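Local coordinates for ferrous iron uptake transporter protein B (Streptococcus thermophilus, PDB 3TAH), which forms the guanine-nucleotide-binding G-protein domain of FeoB, a membrane protein that is probably a GTP-driven transporter for ferrous iron uptake, at residues P64-P67 and E68-V71; H160-T163 and S164-G167; P172-D176 and R177-A181; A198-Y201 and A202-F206. The protein carries 1 engineered substitution. One frame throughout, in Å; residues are numbered along the deposited sequence. Where two conformers were deposited one is given.

Followed from the N terminus, the four contacts come in series; each joins consecutive residues, so none nests in or crosses another. Interaction 1 closes the turn that starts helix 67-77, beside the nucleotide-binding motifs of the G domain. Interaction 2 folds the chain back just after helix 151-159, and interaction 3 caps helix 176-189, a helix of the cytosolic helical domain. Interaction 4 lies along the next helix, 198-206. Interactions 3 and 4 meet directly, their centres about 12 Å apart, through the Glu179-Arg199 salt bridge and Ala181 against Phe206. Interaction 4 also faces helix 67-77, through Phe200 on Arg73 and Leu77, tying helical domain to G domain.

Interaction 1: residues P64-P67 and E68-V71; sequences PYSP and EEKV
Ser66 and Glu69 lock together at the N-terminal end of helix 67-77, with Ser66 as the N-cap residue. The helix follows the Asp55-Gly58 loop in the part of the G domain that corresponds to switch II of related GTPases. The serine hydroxyl sits at chi1 80°, between its own N and carbonyl carbon, and from there OG accepts Glu69 N at 3.1 Å in a nearly straight bond (164°).

Glu69 runs its side chain alongside that hydroxyl. Its CB lies 3.4 Å from Ser66 OG, its CG 3.2 Å and its CD 3.3 Å from the same atom; with CG beside the backbone N (chi1 -72°), the extended chain carries the carboxylate to the serine. At the tip Glu69 OE2 accepts a hydrogen bond from Ser66 OG at 2.7 Å through its anti lone pair, while OE1 reaches Ser63 OG just upstream. Glu69 was modelled in two conformers, and the grip described here belongs to one of them. The serine oxygen both accepts and donates, which fixes the rotation of the hydroxyl. A classical capping box would have the carboxylate hold Ser66 N as well, but that approach has a poor angle.

Beyond the cap the ordinary helical ladder begins, with Lys70 N on Ser66 O at 3.0 Å; the ammonium of Lys70 goes to Asp74. Pro67 and Glu68 run side by side on the flank facing Val38 and Pro57, both in predicted GTP-binding loops, and Glu68 bends at chi2 to put OE1 3.6 Å from Pro67 CD.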
# COMPACT_ATOMS: atom_id res chain seq x y z
N PRO A 64 8.45 1.32 11.09
CA PRO A 64 9.91 1.21 11.08
C PRO A 64 10.49 0.02 11.86
O PRO A 64 11.71 -0.11 11.95
CB PRO A 64 10.36 2.57 11.69
CG PRO A 64 9.21 3.07 12.48
CD PRO A 64 7.96 2.31 12.06
N TYR A 65 9.63 -0.85 12.39
CA TYR A 65 10.00 -1.84 13.40
C TYR A 65 10.31 -3.26 12.94
O TYR A 65 10.55 -4.13 13.79
CB TYR A 65 8.90 -1.86 14.46
CG TYR A 65 8.62 -0.48 15.05
CD1 TYR A 65 9.64 0.25 15.65
CD2 TYR A 65 7.34 0.09 15.00
CE1 TYR A 65 9.41 1.51 16.18
CE2 TYR A 65 7.10 1.36 15.54
CZ TYR A 65 8.15 2.06 16.13
OH TYR A 65 7.96 3.31 16.67
N SER A 66 10.32 -3.54 11.64
CA SER A 66 10.83 -4.83 11.18
C SER A 66 11.62 -4.68 9.89
O SER A 66 11.31 -3.79 9.08
CB SER A 66 9.71 -5.86 11.02
OG SER A 66 9.02 -5.70 9.81
N PRO A 67 12.63 -5.55 9.70
CA PRO A 67 13.42 -5.54 8.47
C PRO A 67 12.57 -5.73 7.22
O PRO A 67 12.85 -5.11 6.21
CB PRO A 67 14.34 -6.75 8.66
CG PRO A 67 14.54 -6.80 10.14
CD PRO A 67 13.19 -6.51 10.68
N GLU A 68 11.56 -6.58 7.32
CA GLU A 68 10.63 -6.88 6.24
C GLU A 68 9.82 -5.65 5.83
O GLU A 68 9.69 -5.37 4.65
CB GLU A 68 9.68 -8.01 6.66
CG GLU A 68 10.36 -9.37 6.75
CD GLU A 68 11.12 -9.62 8.05
OE1 GLU A 68 10.96 -8.86 9.03
OE2 GLU A 68 11.89 -10.60 8.07
N GLU A 69 9.29 -4.93 6.81
CA GLU A 69 8.58 -3.68 6.56
C GLU A 69 9.48 -2.63 5.93
O GLU A 69 9.06 -1.89 5.04
CB GLU A 69 8.02 -3.13 7.86
CG GLU A 69 6.84 -3.90 8.41
CD GLU A 69 6.53 -3.48 9.82
OE1 GLU A 69 5.53 -2.76 10.02
OE2 GLU A 69 7.31 -3.85 10.71
N LYS A 70 10.73 -2.57 6.38
CA LYS A 70 11.69 -1.60 5.83
C LYS A 70 12.03 -1.93 4.37
O LYS A 70 12.09 -1.04 3.53
CB LYS A 70 12.97 -1.52 6.69
CG LYS A 70 13.90 -0.40 6.23
CD LYS A 70 15.08 -0.15 7.18
CE LYS A 70 15.92 1.01 6.71
NZ LYS A 70 16.60 0.73 5.41
N VAL A 71 12.25 -3.21 4.08
CA VAL A 71 12.51 -3.63 2.70
C VAL A 71 11.35 -3.21 1.79
O VAL A 71 11.58 -2.64 0.72
CB VAL A 71 12.81 -5.15 2.60
CG1 VAL A 71 12.48 -5.74 1.21
CG2 VAL A 71 14.28 -5.38 2.98

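Interaction 2: residues H160-T163 and S164-G167; sequences HTTT and STVG
Thr162 and Thr165 hold each other across a tight turn, each hydroxyl serving the backbone of the other. The turn lies just after helix 151-159, on the connection that leads to helix 176-189. Both threonines carry OG1 between their own backbone N and carbonyl carbon (chi1 73° in Thr162, 69° in Thr165), the crowded position, which turns the oxygen back to the main chain.

From there Thr162 OG1 accepts Thr165 N at 3.1 Å and, more weakly, Ser164 N. With Val166 N on Thr162 O at 2.9 Å, this makes an ST motif, the same pattern that starts many helices, although no regular helix follows here. Thr162 OG1 also bonds a glycerol, probably from the crystallisation liquor. Thr165 OG1 works in the reverse direction: it accepts Thr162 N at 2.9 Å almost in line (176°) and donates to His160 O at 3.0 Å, coming in above the carbonyl plane.

Thr161 takes a different rotamer, with OG1 beside its N and bonded to Lys157 O, so that its methyl CG2 is left to meet Val166 CG2 at 3.8 Å; both side chains also lean on Pro109. A water joins Thr163 OG1 and Ser164 OG.

Because Thr165 OG1 spends its one proton on His160 O, it meets Thr162 N as a pure acceptor, so one hydroxyl joins His160, just past the helix, to the backbone of Thr162.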
# COMPACT_ATOMS: atom_id res chain seq x y z
N HIS A 160 -1.78 -2.63 -16.65
CA HIS A 160 -2.31 -1.43 -17.31
C HIS A 160 -2.70 -0.30 -16.35
O HIS A 160 -3.34 0.66 -16.76
CB HIS A 160 -3.51 -1.81 -18.19
CG HIS A 160 -3.11 -2.61 -19.39
ND1 HIS A 160 -3.08 -3.99 -19.39
CD2 HIS A 160 -2.68 -2.23 -20.62
CE1 HIS A 160 -2.68 -4.42 -20.57
NE2 HIS A 160 -2.42 -3.37 -21.33
N THR A 161 -2.29 -0.43 -15.09
CA THR A 161 -2.54 0.53 -14.02
C THR A 161 -1.19 0.88 -13.40
O THR A 161 -0.80 0.36 -12.34
CB THR A 161 -3.51 -0.05 -12.98
OG1 THR A 161 -4.69 -0.55 -13.64
CG2 THR A 161 -3.91 1.02 -11.95
N THR A 162 -0.47 1.77 -14.07
CA THR A 162 0.91 2.08 -13.72
C THR A 162 1.19 3.56 -13.50
O THR A 162 0.33 4.41 -13.77
CB THR A 162 1.87 1.59 -14.83
OG1 THR A 162 1.75 2.45 -15.97
CG2 THR A 162 1.58 0.13 -15.21
N THR A 163 2.39 3.85 -13.02
CA THR A 163 2.86 5.23 -12.84
C THR A 163 2.85 5.99 -14.19
O THR A 163 2.76 7.22 -14.21
CB THR A 163 4.28 5.27 -12.22
OG1 THR A 163 5.19 4.53 -13.05
CG2 THR A 163 4.29 4.66 -10.81
N SER A 164 2.93 5.27 -15.31
CA SER A 164 2.86 5.89 -16.64
C SER A 164 1.42 6.12 -17.09
O SER A 164 1.12 7.19 -17.64
CB SER A 164 3.63 5.06 -17.68
OG SER A 164 4.96 4.85 -17.26
N THR A 165 0.54 5.16 -16.86
CA THR A 165 -0.84 5.21 -17.36
C THR A 165 -1.84 6.00 -16.50
O THR A 165 -2.82 6.54 -17.02
CB THR A 165 -1.40 3.79 -17.62
OG1 THR A 165 -1.59 3.09 -16.38
CG2 THR A 165 -0.45 2.99 -18.50
N VAL A 166 -1.61 6.07 -15.19
CA VAL A 166 -2.52 6.74 -14.27
C VAL A 166 -2.10 8.19 -14.04
O VAL A 166 -0.90 8.47 -13.87
CB VAL A 166 -2.59 5.94 -12.93
CG1 VAL A 166 -3.44 6.66 -11.85
CG2 VAL A 166 -3.14 4.57 -13.19
N GLY A 167 -3.08 9.09 -14.03
CA GLY A 167 -2.87 10.51 -13.77
C GLY A 167 -2.89 10.84 -12.29
O GLY A 167 -2.05 10.34 -11.53
O HOH W 1 5.21 3.10 -15.36

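Interaction 3: residues P172-D176 and R177-A181; sequences PIYDD and RLEAA
At the N-terminal end of helix 176-189 the capping residue is Asp175, which grips Arg177 twice through one oxygen. OD1 takes Arg177 N at 2.9 Å and Arg177 NE at 2.8 Å, and the two donors arrive from opposite faces of the carboxylate plane. The second bond is a salt bridge. It lies close to the guanidinium plane, although carboxylate and guanidinium are turned 76° apart, and the arginine gets there by bending at chi3 (-69°). Phe237 makes a cation-pi contact with the same guanidinium.

Asp175 O meanwhile receives Glu179 N at 2.9 Å, which with the side-chain bond completes an Asx motif. This cap lies in the FeoB cytosolic helical domain, where helices 220-237 and 241-259 pack around it.

Glu179 folds back from the first turn, bent at chi2, so that OE2 meets Tyr174 N at 2.8 Å with an N-H...O angle of 171°. The amide comes in on the anti side, tilted somewhat out of the carboxylate plane, and the same oxygen forms a salt bridge with Arg199 of helix 198-206. Tyr174 and Leu178 point the same way, CD2 to CD2 at 4.0 Å, while Tyr174 OH reaches Glu105 of the G domain.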
# COMPACT_ATOMS: atom_id res chain seq x y z
N PRO A 172 -6.89 7.98 -0.01
CA PRO A 172 -7.88 8.01 1.08
C PRO A 172 -7.93 9.38 1.76
O PRO A 172 -6.91 9.89 2.20
CB PRO A 172 -7.35 6.95 2.07
CG PRO A 172 -6.62 5.99 1.21
CD PRO A 172 -5.99 6.82 0.12
N ILE A 173 -9.12 9.97 1.81
CA ILE A 173 -9.30 11.28 2.42
C ILE A 173 -9.75 11.05 3.85
O ILE A 173 -10.74 10.36 4.09
CB ILE A 173 -10.34 12.14 1.64
CG1 ILE A 173 -9.84 12.43 0.22
CG2 ILE A 173 -10.62 13.47 2.37
CD1 ILE A 173 -10.89 13.09 -0.68
N TYR A 174 -9.01 11.62 4.80
CA TYR A 174 -9.28 11.46 6.23
C TYR A 174 -10.03 12.67 6.78
O TYR A 174 -10.41 13.56 6.01
CB TYR A 174 -7.96 11.25 6.98
CG TYR A 174 -7.18 10.07 6.45
CD1 TYR A 174 -7.78 8.81 6.36
CD2 TYR A 174 -5.88 10.20 6.03
CE1 TYR A 174 -7.08 7.70 5.87
CE2 TYR A 174 -5.17 9.10 5.52
CZ TYR A 174 -5.78 7.86 5.45
OH TYR A 174 -5.11 6.76 4.97
N ASP A 175 -10.25 12.70 8.09
CA ASP A 175 -10.94 13.82 8.73
C ASP A 175 -10.34 15.17 8.33
O ASP A 175 -9.11 15.28 8.20
CB ASP A 175 -10.88 13.72 10.25
CG ASP A 175 -11.72 14.79 10.92
OD1 ASP A 175 -11.15 15.78 11.42
OD2 ASP A 175 -12.95 14.65 10.87
N ASP A 176 -11.19 16.18 8.14
CA ASP A 176 -10.70 17.55 7.85
C ASP A 176 -9.55 18.03 8.72
O ASP A 176 -8.67 18.75 8.22
CB ASP A 176 -11.83 18.58 7.99
CG ASP A 176 -12.83 18.52 6.87
OD1 ASP A 176 -12.54 17.91 5.82
OD2 ASP A 176 -13.92 19.10 7.03
N ARG A 177 -9.56 17.67 9.99
CA ARG A 177 -8.51 18.11 10.93
C ARG A 177 -7.17 17.44 10.64
O ARG A 177 -6.12 18.07 10.80
CB ARG A 177 -8.90 17.84 12.37
CG ARG A 177 -10.06 18.67 12.90
CD ARG A 177 -10.54 18.07 14.22
NE ARG A 177 -11.18 16.77 14.02
CZ ARG A 177 -11.57 15.95 15.00
NH1 ARG A 177 -11.41 16.28 16.28
NH2 ARG A 177 -12.14 14.80 14.69
N LEU A 178 -7.19 16.18 10.22
CA LEU A 178 -5.95 15.53 9.82
C LEU A 178 -5.49 16.04 8.47
O LEU A 178 -4.30 16.24 8.28
CB LEU A 178 -6.06 13.99 9.82
CG LEU A 178 -4.78 13.25 9.44
CD1 LEU A 178 -3.58 13.69 10.31
CD2 LEU A 178 -4.98 11.75 9.56
N GLU A 179 -6.42 16.23 7.54
CA GLU A 179 -6.10 16.80 6.21
C GLU A 179 -5.45 18.18 6.30
O GLU A 179 -4.53 18.48 5.54
CB GLU A 179 -7.33 16.82 5.30
CG GLU A 179 -7.85 15.43 4.91
CD GLU A 179 -6.85 14.63 4.12
OE1 GLU A 179 -6.03 15.22 3.39
OE2 GLU A 179 -6.86 13.38 4.24
N ALA A 180 -5.91 19.01 7.25
CA ALA A 180 -5.30 20.32 7.49
C ALA A 180 -3.83 20.15 7.91
O ALA A 180 -2.95 20.85 7.39
CB ALA A 180 -6.09 21.09 8.59
N ALA A 181 -3.58 19.22 8.82
CA ALA A 181 -2.21 18.92 9.24
C ALA A 181 -1.33 18.42 8.09
O ALA A 181 -0.19 18.85 7.93
CB ALA A 181 -2.21 17.89 10.39

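Interaction 4: residues A198-Y201 and A202-F206; sequences ARFY and AIKLF
Lys204 sets its CG over one face of the Phe200 ring, one turn back along helix 198-206 of the FeoB cytosolic helical domain. This CG sits 4.1 Å from the Phe200 ring centroid, 26° off the normal, in a CH-pi contact displaced toward the rim. Further out, Lys204 CE meets Phe200 CZ at 3.7 Å. The bends at chi2 (-84°) and chi4 carry the lysine chain along the rim, with CE beside CZ and NZ farther from the ring plane.

That ammonium is then anchored on two partners, Glu207 by a salt bridge and a water at 3.0 Å from Lys204 NZ. The water donates in turn to Phe200 O, 3.1 Å away, and stands over the same ring face as the lysine. Phe200 O therefore has a second donor besides Lys204 N, its regular helical partner.

Farther out, Arg73 and Leu77 of helix 67-77 pack on Phe200, so the ring lies at the join of helical and G domains. On a neighbouring flank Arg199, extended toward Glu179 of helix 176-189, offers a guanidinium face to Ile203. The methyl Ile203 CD1 lies over that face and 4.0 Å from Arg199 CG.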
# COMPACT_ATOMS: atom_id res chain seq x y z
N ALA A 198 4.77 12.51 -1.79
CA ALA A 198 4.79 13.58 -0.79
C ALA A 198 3.83 13.29 0.36
O ALA A 198 4.19 13.51 1.52
CB ALA A 198 4.47 14.95 -1.39
N ARG A 199 2.65 12.78 0.04
CA ARG A 199 1.65 12.47 1.06
C ARG A 199 2.11 11.35 2.02
O ARG A 199 1.86 11.44 3.22
CB ARG A 199 0.31 12.11 0.41
CG ARG A 199 -0.83 12.01 1.38
CD ARG A 199 -2.15 11.89 0.64
NE ARG A 199 -3.21 11.59 1.58
CZ ARG A 199 -3.90 12.48 2.30
NH1 ARG A 199 -3.69 13.79 2.20
NH2 ARG A 199 -4.83 12.04 3.14
N PHE A 200 2.78 10.33 1.47
CA PHE A 200 3.36 9.26 2.28
C PHE A 200 4.32 9.85 3.31
O PHE A 200 4.27 9.51 4.49
CB PHE A 200 4.13 8.24 1.43
CG PHE A 200 4.79 7.18 2.23
CD1 PHE A 200 4.13 6.00 2.51
CD2 PHE A 200 6.08 7.35 2.72
CE1 PHE A 200 4.73 5.01 3.27
CE2 PHE A 200 6.68 6.35 3.48
CZ PHE A 200 6.00 5.19 3.75
N TYR A 201 5.21 10.73 2.84
CA TYR A 201 6.18 11.35 3.72
C TYR A 201 5.52 12.30 4.72
O TYR A 201 5.91 12.33 5.88
CB TYR A 201 7.24 12.10 2.92
CG TYR A 201 8.22 11.19 2.24
CD1 TYR A 201 9.17 10.50 2.98
CD2 TYR A 201 8.21 11.03 0.86
CE1 TYR A 201 10.08 9.65 2.36
CE2 TYR A 201 9.12 10.20 0.25
CZ TYR A 201 10.05 9.52 1.00
OH TYR A 201 10.95 8.68 0.38
N ALA A 202 4.52 13.06 4.27
CA ALA A 202 3.84 13.99 5.17
C ALA A 202 3.16 13.25 6.33
O ALA A 202 3.25 13.67 7.48
CB ALA A 202 2.84 14.85 4.41
N ILE A 203 2.50 12.14 6.03
CA ILE A 203 1.81 11.35 7.06
C ILE A 203 2.83 10.72 8.00
O ILE A 203 2.63 10.71 9.22
CB ILE A 203 0.89 10.27 6.45
CG1 ILE A 203 -0.28 10.94 5.74
CG2 ILE A 203 0.34 9.34 7.57
CD1 ILE A 203 -1.06 10.04 4.84
N LYS A 204 3.92 10.18 7.45
CA LYS A 204 4.99 9.62 8.28
C LYS A 204 5.61 10.64 9.22
O LYS A 204 5.91 10.33 10.37
CB LYS A 204 6.08 9.00 7.40
CG LYS A 204 5.65 7.70 6.77
CD LYS A 204 5.86 6.55 7.71
CE LYS A 204 5.11 5.30 7.29
NZ LYS A 204 3.65 5.46 7.50
N LEU A 205 5.82 11.86 8.73
CA LEU A 205 6.35 12.92 9.58
C LEU A 205 5.38 13.28 10.69
O LEU A 205 5.80 13.51 11.84
CB LEU A 205 6.67 14.16 8.75
CG LEU A 205 7.95 13.98 7.92
CD1 LEU A 205 8.02 15.04 6.84
CD2 LEU A 205 9.18 14.01 8.83
N PHE A 206 4.09 13.32 10.35
CA PHE A 206 3.06 13.65 11.32
C PHE A 206 3.08 12.64 12.48
O PHE A 206 3.02 13.03 13.65
CB PHE A 206 1.67 13.69 10.69
CG PHE A 206 0.58 13.99 11.68
CD1 PHE A 206 0.29 15.30 12.05
CD2 PHE A 206 -0.16 12.97 12.27
CE1 PHE A 206 -0.72 15.59 12.98
CE2 PHE A 206 -1.17 13.24 13.20
CZ PHE A 206 -1.46 14.55 13.56
O HOH W 2 2.50 7.11 5.30